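Local coordinates for 2,3-bisphosphoglycerate-independent phosphoglycerate mutase (Pyrococcus horikoshii, PDB 2ZKT), which probably catalyses the interconversion of 2-phosphoglycerate and 3-phosphoglycerate in glycolysis, without needing 2,3-bisphosphoglycerate as cofactor, at residues B[44-49]-B[376-381]; B[70-75]-B[392-397]; B[242-247]-B[399-404]; B[82-87]-B[161-166]. One frame throughout, in Å; residues are numbered along the deposited sequence.

Interaction 1 (B[44-49]-B[376-381]); sequences GILGQQ and KRFGER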
loop_
_atom_site.group_PDB
_atom_site.type_symbol
_atom_site.label_atom_id
_atom_site.label_comp_id
_atom_site.label_asym_id
_atom_site.label_seq_id
_atom_site.Cartn_x
_atom_site.Cartn_y
_atom_site.Cartn_z
ATOM N N GLY B 44 8.607 -14.437 -8.090
ATOM C CA GLY B 44 8.863 -14.188 -9.503
ATOM C C GLY B 44 10.181 -13.482 -9.803
ATOM O O GLY B 44 11.167 -13.582 -9.054
ATOM N N ILE B 45 10.185 -12.742 -10.909
ATOM C CA ILE B 45 11.353 -12.012 -11.349
ATOM C C ILE B 45 10.872 -10.623 -11.751
ATOM O O ILE B 45 9.762 -10.472 -12.275
ATOM C CB ILE B 45 12.017 -12.756 -12.545
ATOM C CG1 ILE B 45 13.387 -12.156 -12.863
ATOM C CG2 ILE B 45 11.111 -12.718 -13.779
ATOM C CD1 ILE B 45 14.153 -12.951 -13.935
ATOM N N LEU B 46 11.703 -9.612 -11.506
ATOM C CA LEU B 46 11.363 -8.227 -11.830
ATOM C C LEU B 46 12.261 -7.592 -12.900
ATOM O O LEU B 46 13.385 -8.041 -13.155
ATOM C CB LEU B 46 11.437 -7.371 -10.557
ATOM C CG LEU B 46 10.151 -7.021 -9.780
ATOM C CD1 LEU B 46 9.317 -8.248 -9.507
ATOM C CD2 LEU B 46 10.550 -6.325 -8.472
ATOM N N GLY B 47 11.752 -6.519 -13.509
ATOM C CA GLY B 47 12.508 -5.792 -14.517
ATOM C C GLY B 47 11.891 -4.417 -14.778
ATOM O O GLY B 47 10.872 -4.054 -14.187
ATOM N N GLN B 48 12.523 -3.652 -15.672
ATOM C CA GLN B 48 12.043 -2.325 -16.051
ATOM C C GLN B 48 11.841 -2.385 -17.552
ATOM O O GLN B 48 12.677 -2.945 -18.278
ATOM C CB GLN B 48 13.088 -1.235 -15.780
ATOM C CG GLN B 48 13.686 -1.209 -14.408
ATOM C CD GLN B 48 14.625 -0.018 -14.226
ATOM O OE1 GLN B 48 14.173 1.101 -13.960
ATOM N NE2 GLN B 48 15.934 -0.250 -14.382
ATOM N N GLN B 49 10.746 -1.815 -18.037
ATOM C CA GLN B 49 10.529 -1.837 -19.482
ATOM C C GLN B 49 10.276 -0.450 -20.023
ATOM O O GLN B 49 9.590 0.363 -19.389
ATOM C CB GLN B 49 9.352 -2.756 -19.856
ATOM C CG GLN B 49 7.993 -2.305 -19.343
ATOM C CD GLN B 49 7.215 -1.454 -20.348
ATOM O OE1 GLN B 49 7.736 -1.047 -21.392
ATOM N NE2 GLN B 49 5.960 -1.181 -20.022
ATOM N N LYS B 376 12.011 -8.726 -3.337
ATOM C CA LYS B 376 10.986 -9.067 -2.344
ATOM C C LYS B 376 9.642 -8.357 -2.517
ATOM O O LYS B 376 8.600 -8.940 -2.213
ATOM C CB LYS B 376 11.521 -8.788 -0.928
ATOM C CG LYS B 376 12.750 -9.608 -0.541
ATOM C CD LYS B 376 12.445 -11.106 -0.559
ATOM C CE LYS B 376 13.659 -11.934 -0.127
ATOM N NZ LYS B 376 13.381 -13.414 -0.141
ATOM N N ARG B 377 9.656 -7.105 -2.981
ATOM C CA ARG B 377 8.418 -6.348 -3.186
ATOM C C ARG B 377 8.320 -5.796 -4.602
ATOM O O ARG B 377 9.297 -5.820 -5.360
ATOM C CB ARG B 377 8.318 -5.183 -2.193
ATOM C CG ARG B 377 7.984 -5.598 -0.770
ATOM C CD ARG B 377 7.896 -4.375 0.134
ATOM N NE ARG B 377 9.106 -3.560 0.037
ATOM C CZ ARG B 377 10.318 -3.968 0.416
ATOM N NH1 ARG B 377 10.487 -5.188 0.926
ATOM N NH2 ARG B 377 11.368 -3.158 0.269
ATOM N N PHE B 378 7.141 -5.290 -4.965
ATOM C CA PHE B 378 6.951 -4.741 -6.305
ATOM C C PHE B 378 7.017 -3.219 -6.271
ATOM O O PHE B 378 6.132 -2.561 -5.733
ATOM C CB PHE B 378 5.610 -5.207 -6.903
ATOM C CG PHE B 378 5.434 -4.842 -8.364
ATOM C CD1 PHE B 378 6.455 -5.103 -9.294
ATOM C CD2 PHE B 378 4.257 -4.236 -8.815
ATOM C CE1 PHE B 378 6.311 -4.767 -10.646
ATOM C CE2 PHE B 378 4.098 -3.893 -10.173
ATOM C CZ PHE B 378 5.132 -4.159 -11.093
ATOM N N GLY B 379 8.082 -2.663 -6.846
ATOM C CA GLY B 379 8.245 -1.217 -6.870
ATOM C C GLY B 379 9.326 -0.810 -7.858
ATOM O O GLY B 379 10.149 -1.640 -8.264
ATOM N N GLU B 380 9.341 0.465 -8.239
ATOM C CA GLU B 380 10.329 0.944 -9.199
ATOM C C GLU B 380 11.778 0.707 -8.760
ATOM O O GLU B 380 12.596 0.255 -9.567
ATOM C CB GLU B 380 10.107 2.432 -9.517
ATOM C CG GLU B 380 8.824 2.694 -10.310
ATOM C CD GLU B 380 7.626 3.017 -9.416
ATOM O OE1 GLU B 380 7.515 2.432 -8.311
ATOM O OE2 GLU B 380 6.790 3.861 -9.825
ATOM N N ARG B 381 12.111 0.999 -7.497
ATOM C CA ARG B 381 13.486 0.786 -7.055
ATOM C C ARG B 381 13.852 -0.695 -7.001
ATOM O O ARG B 381 15.000 -1.070 -7.248
ATOM C CB ARG B 381 13.748 1.468 -5.690
ATOM C CG ARG B 381 14.464 2.841 -5.834
ATOM C CD ARG B 381 13.651 3.819 -6.695
ATOM N NE ARG B 381 12.477 4.340 -5.989
ATOM C CZ ARG B 381 12.510 5.350 -5.115
ATOM N NH1 ARG B 381 13.656 5.962 -4.838
ATOM N NH2 ARG B 381 11.405 5.740 -4.498
#
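The phenyl ring of Phe378 is the one flat group that carries this contact, and Leu46 meets it at the edge: Leu46 CG lies near the ring plane, 4.2 Å from Phe378 CD1. The two side chains run obliquely to each other, so leucine touches a ring corner and covers no face. Phe378 CG is anti to the backbone N (chi1 -172°), which sets it beside the carbonyl carbon and brings the end of the side chain nearer the strand; Met37, Leu29 and Leu364 also pack against this side chain. One methyl of leucine turns instead to the main chain, with Leu46 CD2 3.4 Å from Arg377 O. This is plain van der Waals contact, since no hydrogen bond joins the two segments. A branched aliphatic residue suits the place because one methyl can rest on a carbonyl while the branch point abuts an aromatic edge. Phe378 N donates to Asp38 OD1, fixing the loop just before Gly379, the N-cap of helix 380-383. At the start of the strand, Leu46 N binds Asp373 OD2 and Gly44 O pairs with Thr372 OG1. Both partners are calcium ligands, and the leucine side chain is about 9 Å from the ion. The arrangement belongs to the central mixed sheet of the alkaline phosphatase-like metalloenzyme fold, where strand 45-50, flanked by 361-366 and 391-392, packs against loop 376-379 near the calcium site.

Interaction 2 (B[70-75]-B[392-397]); sequences YDPYET and RGHDIV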
loop_
_atom_site.group_PDB
_atom_site.type_symbol
_atom_site.label_atom_id
_atom_site.label_comp_id
_atom_site.label_asym_id
_atom_site.label_seq_id
_atom_site.Cartn_x
_atom_site.Cartn_y
_atom_site.Cartn_z
ATOM N N TYR B 70 4.558 -5.632 -30.641
ATOM C CA TYR B 70 4.900 -4.992 -31.910
ATOM C C TYR B 70 5.844 -3.810 -31.725
ATOM O O TYR B 70 5.971 -3.260 -30.625
ATOM C CB TYR B 70 3.618 -4.501 -32.610
ATOM C CG TYR B 70 2.628 -5.612 -32.919
ATOM C CD1 TYR B 70 2.810 -6.457 -34.031
ATOM C CD2 TYR B 70 1.548 -5.856 -32.073
ATOM C CE1 TYR B 70 1.939 -7.514 -34.284
ATOM C CE2 TYR B 70 0.669 -6.916 -32.312
ATOM C CZ TYR B 70 0.867 -7.741 -33.416
ATOM O OH TYR B 70 -0.013 -8.780 -33.650
ATOM N N ASP B 71 6.503 -3.428 -32.818
ATOM C CA ASP B 71 7.403 -2.278 -32.811
ATOM C C ASP B 71 6.523 -1.074 -33.178
ATOM O O ASP B 71 6.061 -0.951 -34.318
ATOM C CB ASP B 71 8.522 -2.462 -33.853
ATOM C CG ASP B 71 9.450 -1.257 -33.942
ATOM O OD1 ASP B 71 9.020 -0.202 -34.469
ATOM O OD2 ASP B 71 10.610 -1.363 -33.479
ATOM N N PRO B 72 6.278 -0.178 -32.207
ATOM C CA PRO B 72 5.440 1.008 -32.452
ATOM C C PRO B 72 5.918 1.898 -33.601
ATOM O O PRO B 72 5.106 2.378 -34.393
ATOM C CB PRO B 72 5.441 1.726 -31.094
ATOM C CG PRO B 72 6.774 1.319 -30.494
ATOM C CD PRO B 72 6.881 -0.141 -30.855
ATOM N N TYR B 73 7.231 2.106 -33.704
ATOM C CA TYR B 73 7.770 2.948 -34.770
ATOM C C TYR B 73 7.478 2.434 -36.185
ATOM O O TYR B 73 7.443 3.227 -37.138
ATOM C CB TYR B 73 9.286 3.133 -34.602
ATOM C CG TYR B 73 9.671 4.182 -33.570
ATOM C CD1 TYR B 73 9.028 5.426 -33.535
ATOM C CD2 TYR B 73 10.705 3.950 -32.658
ATOM C CE1 TYR B 73 9.408 6.413 -32.624
ATOM C CE2 TYR B 73 11.095 4.932 -31.744
ATOM C CZ TYR B 73 10.445 6.161 -31.734
ATOM O OH TYR B 73 10.843 7.144 -30.842
ATOM N N GLU B 74 7.259 1.124 -36.330
ATOM C CA GLU B 74 6.984 0.554 -37.657
ATOM C C GLU B 74 5.517 0.211 -37.910
ATOM O O GLU B 74 5.054 0.232 -39.058
ATOM C CB GLU B 74 7.813 -0.713 -37.872
ATOM C CG GLU B 74 9.300 -0.535 -37.656
ATOM C CD GLU B 74 10.095 -1.701 -38.209
ATOM O OE1 GLU B 74 10.189 -1.806 -39.456
ATOM O OE2 GLU B 74 10.612 -2.511 -37.401
ATOM N N THR B 75 4.786 -0.115 -36.844
ATOM C CA THR B 75 3.377 -0.491 -36.987
ATOM C C THR B 75 2.379 0.668 -36.867
ATOM O O THR B 75 1.349 0.677 -37.545
ATOM C CB THR B 75 2.996 -1.559 -35.939
ATOM O OG1 THR B 75 3.301 -1.068 -34.623
ATOM C CG2 THR B 75 3.782 -2.849 -36.177
ATOM N N ARG B 392 12.608 -3.860 -23.509
ATOM C CA ARG B 392 11.622 -3.057 -24.244
ATOM C C ARG B 392 10.235 -3.660 -23.995
ATOM O O ARG B 392 10.098 -4.857 -23.687
ATOM C CB ARG B 392 11.893 -3.060 -25.769
ATOM C CG ARG B 392 13.126 -2.270 -26.223
ATOM C CD ARG B 392 13.014 -0.777 -25.907
ATOM N NE ARG B 392 14.333 -0.134 -25.925
ATOM C CZ ARG B 392 14.939 0.319 -27.022
ATOM N NH1 ARG B 392 14.339 0.221 -28.209
ATOM N NH2 ARG B 392 16.158 0.848 -26.935
ATOM N N GLY B 393 9.211 -2.821 -24.149
ATOM C CA GLY B 393 7.848 -3.275 -23.945
ATOM C C GLY B 393 7.483 -4.416 -24.877
ATOM O O GLY B 393 6.735 -5.309 -24.480
ATOM N N HIS B 394 8.011 -4.404 -26.104
ATOM C CA HIS B 394 7.688 -5.475 -27.060
ATOM C C HIS B 394 8.498 -6.768 -26.827
ATOM O O HIS B 394 8.437 -7.718 -27.602
ATOM C CB HIS B 394 7.812 -4.969 -28.526
ATOM C CG HIS B 394 9.149 -4.304 -28.823
ATOM N ND1 HIS B 394 10.327 -4.978 -28.863
ATOM C CD2 HIS B 394 9.400 -2.953 -29.099
ATOM C CE1 HIS B 394 11.265 -4.053 -29.159
ATOM N NE2 HIS B 394 10.739 -2.832 -29.305
ATOM N N ASP B 395 9.299 -6.783 -25.742
ATOM C CA ASP B 395 9.988 -8.009 -25.328
ATOM C C ASP B 395 9.117 -8.884 -24.413
ATOM O O ASP B 395 9.380 -10.062 -24.201
ATOM C CB ASP B 395 11.275 -7.611 -24.599
ATOM C CG ASP B 395 12.281 -7.072 -25.610
ATOM O OD1 ASP B 395 12.442 -7.709 -26.655
ATOM O OD2 ASP B 395 12.883 -6.032 -25.350
ATOM N N ILE B 396 8.092 -8.230 -23.820
ATOM C CA ILE B 396 7.317 -8.876 -22.754
ATOM C C ILE B 396 6.519 -10.092 -23.248
ATOM O O ILE B 396 6.515 -11.162 -22.645
ATOM C CB ILE B 396 6.356 -7.829 -22.172
ATOM C CG1 ILE B 396 7.136 -6.727 -21.451
ATOM C CG2 ILE B 396 5.421 -8.489 -21.132
ATOM C CD1 ILE B 396 6.209 -5.660 -20.858
ATOM N N VAL B 397 5.800 -9.972 -24.365
ATOM C CA VAL B 397 5.016 -11.091 -24.862
ATOM C C VAL B 397 5.923 -12.265 -25.255
ATOM O O VAL B 397 5.662 -13.414 -24.873
ATOM C CB VAL B 397 4.113 -10.645 -26.053
ATOM C CG1 VAL B 397 3.541 -11.866 -26.787
ATOM C CG2 VAL B 397 2.964 -9.764 -25.513
#
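His394 meets Tyr70, Asp71 and Pro72, CB first and then the ring obliquely. Ahead of it in the chain, Arg392 lays its CB over one face of that ring, 3.6 Å above the plane and toward the rim. Arg392 N also donates to Asp395 OD2 at 2.9 Å, through the lone pair anti to the other oxygen. Gly393, next in line, is tied through its backbone to Asp50. His394 then turns its CB toward segment 70-75, where it comes 3.3 Å from Tyr70 O. Its CG sits between the backbone N and the carbonyl carbon (chi1 52°), which swings the imidazole across the Tyr70-Pro72 backbone. There His394 CD2 lies 4.2 Å from Pro72 CD, the two side chains crossing at about a right angle. Proline fits as the first residue of helix 72-75. Asp71 is its N-cap: OD1 accepts a weak capping bond from Glu74 N, and the carbonyl oxygen is gripped by Glu74 N, Thr75 N and Thr75 OG1. Beyond the histidine, Ile396 and Val397 turn elsewhere, to Ile67 and to helix 238-242. No hydrogen bond crosses the contact. Asp71 OD2 stays 4.4 Å from His394 NE2, so this pair is not a salt bridge, although the carboxylate would probably favour a protonated imidazole.

Interaction 3 (B[242-247]-B[399-404]); sequences WKVKAA and IMMDLM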
loop_
_atom_site.group_PDB
_atom_site.type_symbol
_atom_site.label_atom_id
_atom_site.label_comp_id
_atom_site.label_asym_id
_atom_site.label_seq_id
_atom_site.Cartn_x
_atom_site.Cartn_y
_atom_site.Cartn_z
ATOM N N TRP B 242 1.249 -16.129 -32.659
ATOM C CA TRP B 242 1.591 -17.062 -31.587
ATOM C C TRP B 242 0.727 -18.327 -31.550
ATOM O O TRP B 242 0.933 -19.198 -30.698
ATOM C CB TRP B 242 1.510 -16.335 -30.230
ATOM C CG TRP B 242 2.384 -15.099 -30.160
ATOM C CD1 TRP B 242 1.984 -13.791 -30.294
ATOM C CD2 TRP B 242 3.814 -15.063 -29.973
ATOM N NE1 TRP B 242 3.071 -12.948 -30.203
ATOM C CE2 TRP B 242 4.205 -13.700 -30.006
ATOM C CE3 TRP B 242 4.797 -16.051 -29.782
ATOM C CZ2 TRP B 242 5.549 -13.294 -29.853
ATOM C CZ3 TRP B 242 6.133 -15.653 -29.627
ATOM C CH2 TRP B 242 6.493 -14.283 -29.663
ATOM N N LYS B 243 -0.240 -18.424 -32.467
ATOM C CA LYS B 243 -1.126 -19.600 -32.547
ATOM C C LYS B 243 -1.853 -19.845 -31.223
ATOM O O LYS B 243 -1.738 -20.919 -30.615
ATOM C CB LYS B 243 -0.317 -20.844 -32.928
ATOM C CG LYS B 243 0.517 -20.659 -34.196
ATOM C CD LYS B 243 1.400 -21.869 -34.456
ATOM C CE LYS B 243 2.263 -21.665 -35.695
ATOM N NZ LYS B 243 3.165 -22.828 -35.934
ATOM N N VAL B 244 -2.613 -18.842 -30.793
ATOM C CA VAL B 244 -3.353 -18.924 -29.544
ATOM C C VAL B 244 -4.708 -18.225 -29.671
ATOM O O VAL B 244 -4.953 -17.463 -30.630
ATOM C CB VAL B 244 -2.579 -18.209 -28.391
ATOM C CG1 VAL B 244 -1.215 -18.866 -28.166
ATOM C CG2 VAL B 244 -2.417 -16.719 -28.726
ATOM N N LYS B 245 -5.592 -18.508 -28.708
ATOM C CA LYS B 245 -6.892 -17.844 -28.650
ATOM C C LYS B 245 -6.591 -16.761 -27.621
ATOM O O LYS B 245 -6.067 -17.066 -26.536
ATOM C CB LYS B 245 -7.993 -18.781 -28.122
ATOM C CG LYS B 245 -8.351 -19.915 -29.076
ATOM C CD LYS B 245 -9.378 -20.859 -28.456
ATOM C CE LYS B 245 -9.713 -22.005 -29.410
ATOM N NZ LYS B 245 -10.699 -22.967 -28.819
ATOM N N ALA B 246 -6.887 -15.506 -27.962
ATOM C CA ALA B 246 -6.606 -14.395 -27.066
ATOM C C ALA B 246 -7.825 -13.521 -26.766
ATOM O O ALA B 246 -8.509 -13.054 -27.684
ATOM C CB ALA B 246 -5.477 -13.540 -27.661
ATOM N N ALA B 247 -8.076 -13.287 -25.473
ATOM C CA ALA B 247 -9.198 -12.457 -25.027
ATOM C C ALA B 247 -8.708 -11.338 -24.105
ATOM O O ALA B 247 -7.657 -11.456 -23.474
ATOM C CB ALA B 247 -10.226 -13.312 -24.287
ATOM N N ILE B 399 8.821 -13.120 -24.141
ATOM C CA ILE B 399 9.320 -13.777 -22.933
ATOM C C ILE B 399 8.178 -14.565 -22.255
ATOM O O ILE B 399 8.404 -15.642 -21.692
ATOM C CB ILE B 399 9.922 -12.732 -21.946
ATOM C CG1 ILE B 399 11.265 -12.231 -22.495
ATOM C CG2 ILE B 399 10.095 -13.332 -20.555
ATOM C CD1 ILE B 399 11.833 -11.043 -21.706
ATOM N N MET B 400 6.957 -14.025 -22.305
ATOM C CA MET B 400 5.820 -14.725 -21.700
ATOM C C MET B 400 5.536 -15.972 -22.513
ATOM O O MET B 400 5.324 -17.050 -21.955
ATOM C CB MET B 400 4.557 -13.861 -21.692
ATOM C CG MET B 400 4.504 -12.847 -20.599
ATOM S SD MET B 400 3.022 -11.853 -20.719
ATOM C CE MET B 400 1.860 -12.857 -19.769
ATOM N N MET B 401 5.535 -15.817 -23.837
ATOM C CA MET B 401 5.257 -16.937 -24.730
ATOM C C MET B 401 6.286 -18.042 -24.562
ATOM O O MET B 401 5.949 -19.224 -24.646
ATOM C CB MET B 401 5.201 -16.462 -26.192
ATOM C CG MET B 401 3.915 -15.692 -26.547
ATOM S SD MET B 401 2.415 -16.717 -26.433
ATOM C CE MET B 401 1.109 -15.461 -26.362
ATOM N N ASP B 402 7.535 -17.658 -24.296
ATOM C CA ASP B 402 8.591 -18.651 -24.107
ATOM C C ASP B 402 8.393 -19.405 -22.786
ATOM O O ASP B 402 8.577 -20.615 -22.699
ATOM C CB ASP B 402 9.964 -17.954 -24.143
ATOM C CG ASP B 402 11.095 -18.988 -24.092
ATOM O OD1 ASP B 402 11.118 -19.873 -24.950
ATOM O OD2 ASP B 402 11.960 -18.883 -23.226
ATOM N N LEU B 403 8.026 -18.645 -21.722
ATOM C CA LEU B 403 7.760 -19.301 -20.446
ATOM C C LEU B 403 6.539 -20.227 -20.554
ATOM O O LEU B 403 6.382 -21.203 -19.826
ATOM C CB LEU B 403 7.470 -18.234 -19.388
ATOM C CG LEU B 403 8.725 -17.466 -18.931
ATOM C CD1 LEU B 403 8.365 -16.157 -18.229
ATOM C CD2 LEU B 403 9.586 -18.255 -17.934
ATOM N N MET B 404 5.630 -19.843 -21.490
ATOM C CA MET B 404 4.424 -20.642 -21.740
ATOM C C MET B 404 4.711 -21.814 -22.697
ATOM O O MET B 404 3.825 -22.579 -23.055
ATOM C CB MET B 404 3.363 -19.730 -22.386
ATOM C CG MET B 404 2.678 -18.749 -21.417
ATOM S SD MET B 404 2.059 -17.262 -22.242
ATOM C CE MET B 404 0.579 -17.940 -23.019
#
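The chi1 of Trp242 and a bend at chi2 of Met401 bring the two side chains together. Trp242 holds CG anti to its carbonyl carbon (chi1 -56°), presenting a broad ring face to helix 396-403, while Met401 is kinked at chi2 (-65°) and drapes its length over that face. Met401 CG is 3.4 Å from Trp242 CE3. The same carbon stands 3.6 Å from the centroid of the six-membered ring, 24° off the normal: a CH-pi contact. Its sulfur follows along, SD lying 4.6 Å from the centroid of the five-membered ring in an oblique Met-aromatic contact. The terminal methyl goes on to Val244, with Met401 CE 4.4 Å from Val244 CG2. Such reach suits an unbranched, flexible methionine. The backbone between Trp242 and Val244 forms a Schellman motif that ends helix 238-242, with Lys243 at positive phi as the C-prime residue, and the chain then enters strand 246-249 of the central mixed sheet. An alanine in place of Trp242 would take away the indole face, and Met401 CB, CG and SD would probably lose most of their apolar cover on that side and be freer to turn. Phe296, on the neighbouring strand 296-301, also packs against Met401, and the ring of Phe238 meets that of Trp242.

Interaction 4 (B[82-87]-B[161-166]); sequences FEALGV and YKVGDN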
loop_
_atom_site.group_PDB
_atom_site.type_symbol
_atom_site.label_atom_id
_atom_site.label_comp_id
_atom_site.label_asym_id
_atom_site.label_seq_id
_atom_site.Cartn_x
_atom_site.Cartn_y
_atom_site.Cartn_z
ATOM N N PHE B 82 -8.029 3.157 -34.085
ATOM C CA PHE B 82 -8.171 2.407 -32.830
ATOM C C PHE B 82 -9.404 2.910 -32.061
ATOM O O PHE B 82 -10.167 2.118 -31.493
ATOM C CB PHE B 82 -6.920 2.579 -31.940
ATOM C CG PHE B 82 -5.642 2.052 -32.551
ATOM C CD1 PHE B 82 -5.532 0.713 -32.933
ATOM C CD2 PHE B 82 -4.536 2.894 -32.718
ATOM C CE1 PHE B 82 -4.343 0.217 -33.467
ATOM C CE2 PHE B 82 -3.340 2.407 -33.250
ATOM C CZ PHE B 82 -3.245 1.064 -33.627
ATOM N N GLU B 83 -9.575 4.232 -32.032
ATOM C CA GLU B 83 -10.713 4.844 -31.345
ATOM C C GLU B 83 -12.019 4.353 -32.006
ATOM O O GLU B 83 -12.978 4.001 -31.316
ATOM C CB GLU B 83 -10.621 6.380 -31.443
ATOM C CG GLU B 83 -11.218 7.149 -30.253
ATOM C CD GLU B 83 -10.315 7.135 -29.010
ATOM O OE1 GLU B 83 -9.118 7.497 -29.133
ATOM O OE2 GLU B 83 -10.807 6.771 -27.913
ATOM N N ALA B 84 -12.048 4.321 -33.343
ATOM C CA ALA B 84 -13.242 3.869 -34.054
ATOM C C ALA B 84 -13.572 2.404 -33.735
ATOM O O ALA B 84 -14.726 2.042 -33.507
ATOM C CB ALA B 84 -13.031 4.044 -35.565
ATOM N N LEU B 85 -12.520 1.541 -33.772
ATOM C CA LEU B 85 -12.746 0.126 -33.452
ATOM C C LEU B 85 -13.187 -0.022 -31.990
ATOM O O LEU B 85 -13.787 -1.007 -31.572
ATOM C CB LEU B 85 -11.437 -0.663 -33.597
ATOM C CG LEU B 85 -10.865 -0.804 -35.026
ATOM C CD1 LEU B 85 -9.688 -1.770 -35.044
ATOM C CD2 LEU B 85 -11.864 -1.345 -36.062
ATOM N N GLY B 86 -12.784 0.990 -31.183
ATOM C CA GLY B 86 -13.076 1.032 -29.751
ATOM C C GLY B 86 -14.579 1.194 -29.480
ATOM O O GLY B 86 -15.151 0.577 -28.588
ATOM N N VAL B 87 -15.208 2.100 -30.257
ATOM C CA VAL B 87 -16.633 2.336 -30.057
ATOM C C VAL B 87 -17.501 1.223 -30.665
ATOM O O VAL B 87 -18.724 1.280 -30.676
ATOM C CB VAL B 87 -16.999 3.697 -30.651
ATOM C CG1 VAL B 87 -16.240 4.803 -29.911
ATOM C CG2 VAL B 87 -16.637 3.746 -32.127
ATOM N N TYR B 161 -16.379 14.302 -26.606
ATOM C CA TYR B 161 -15.634 13.621 -27.664
ATOM C C TYR B 161 -16.559 12.990 -28.715
ATOM O O TYR B 161 -17.786 13.075 -28.612
ATOM C CB TYR B 161 -14.731 12.547 -27.042
ATOM C CG TYR B 161 -13.813 13.064 -25.943
ATOM C CD1 TYR B 161 -12.791 13.973 -26.227
ATOM C CD2 TYR B 161 -13.966 12.635 -24.616
ATOM C CE1 TYR B 161 -11.939 14.447 -25.218
ATOM C CE2 TYR B 161 -13.123 13.102 -23.598
ATOM C CZ TYR B 161 -12.111 14.007 -23.908
ATOM O OH TYR B 161 -11.265 14.467 -22.916
ATOM N N LYS B 162 -15.956 12.351 -29.720
ATOM C CA LYS B 162 -16.691 11.706 -30.816
ATOM C C LYS B 162 -15.681 11.069 -31.796
ATOM O O LYS B 162 -14.469 11.299 -31.677
ATOM C CB LYS B 162 -17.540 12.752 -31.554
ATOM C CG LYS B 162 -18.347 12.204 -32.724
ATOM C CD LYS B 162 -19.120 13.308 -33.458
ATOM C CE LYS B 162 -18.189 14.274 -34.188
ATOM N NZ LYS B 162 -18.956 15.280 -34.977
ATOM N N VAL B 163 -16.182 10.281 -32.756
ATOM C CA VAL B 163 -15.332 9.620 -33.763
ATOM C C VAL B 163 -15.818 9.836 -35.211
ATOM O O VAL B 163 -16.994 9.610 -35.525
ATOM C CB VAL B 163 -15.249 8.093 -33.520
ATOM C CG1 VAL B 163 -14.367 7.457 -34.583
ATOM C CG2 VAL B 163 -14.689 7.809 -32.131
ATOM N N GLY B 164 -14.900 10.261 -36.086
ATOM C CA GLY B 164 -15.212 10.499 -37.498
ATOM C C GLY B 164 -14.495 9.488 -38.395
ATOM O O GLY B 164 -13.274 9.325 -38.321
ATOM N N ASP B 165 -15.255 8.818 -39.257
ATOM C CA ASP B 165 -14.661 7.835 -40.160
ATOM C C ASP B 165 -14.943 8.124 -41.643
ATOM O O ASP B 165 -16.093 8.069 -42.084
ATOM C CB ASP B 165 -15.172 6.431 -39.812
ATOM C CG ASP B 165 -14.547 5.363 -40.681
ATOM O OD1 ASP B 165 -13.310 5.179 -40.593
ATOM O OD2 ASP B 165 -15.284 4.717 -41.460
ATOM N N ASN B 166 -13.892 8.452 -42.396
ATOM C CA ASN B 166 -13.898 8.677 -43.842
ATOM C C ASN B 166 -13.601 7.384 -44.621
ATOM O O ASN B 166 -12.582 6.732 -44.446
ATOM C CB ASN B 166 -12.846 9.739 -44.170
ATOM C CG ASN B 166 -13.386 11.101 -43.810
ATOM O OD1 ASN B 166 -14.556 11.267 -43.466
ATOM N ND2 ASN B 166 -12.494 12.106 -43.891
#
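The last turn of helix 80-86 rides on strand 161-166, nearest at Ala84 and Val163, whose CA atoms are 6.1 Å apart. Val163 directs its side chain at the helix and divides its two methyls among three residues there. CG1, anti to the backbone N (chi1 180°), meets the small residue: Val163 CG1 is 3.8 Å from Ala84 CB and equally near to Ala84 CA. Alanine suits this point because its single methyl lets the strand come close to the helix backbone. The second methyl faces a pair one helical turn apart, Val163 CG2 lying 4.0 Å from Glu83 CG and 4.0 Å from Val87 CG1. The two valine side chains run antiparallel, flank to flank, whereas Glu83 reaches Val163 CG2 with only the aliphatic part of its chain. Bent at chi2 (77°), glutamate turns its carboxylate away to a salt bridge with Arg79, OE1 accepting from NE, so a charged residue can serve an apolar contact. The strand belongs to the antiparallel sheet formed by 152-155, 161-166, 96-103 and 222-229, distinct from the central mixed sheet, and Val163 lies on its helix-covered face; the neighbouring Lys162 points away from the helix and touches Val100, Phe102 and Leu154. Replacing Val163 by an alanine would remove both methyls, and the loss would probably open a gap between Ala84 and the strand and leave Val87 CG1 without its apolar partner there. Elsewhere on the helix, Phe82 and Leu85 pack against helix 253-261.

Interactions 1, 2 and 3 form a connected series. Gln49 OE1 of interaction 1 lies 3.4 Å from Gly393 CA of interaction 2, and Val397 CG1 of interaction 2 packs 3.6 Å from Trp242 NE1 of interaction 3; helix 396-403 serves both of the latter. Interactions 1 and 3 reach the same mixed sheet, their centres about 22 Å apart. Interaction 4 stands away, at the second sheet: its nearest atoms are about 6 Å from interaction 2, and its centre is about 36 Å from that of interaction 1. None supplies metal ligands, but the side chain of Leu46 is about 9 Å from the calcium ion, and those of Glu83 and Pro72 lie about 11 and 13 Å from bound zinc.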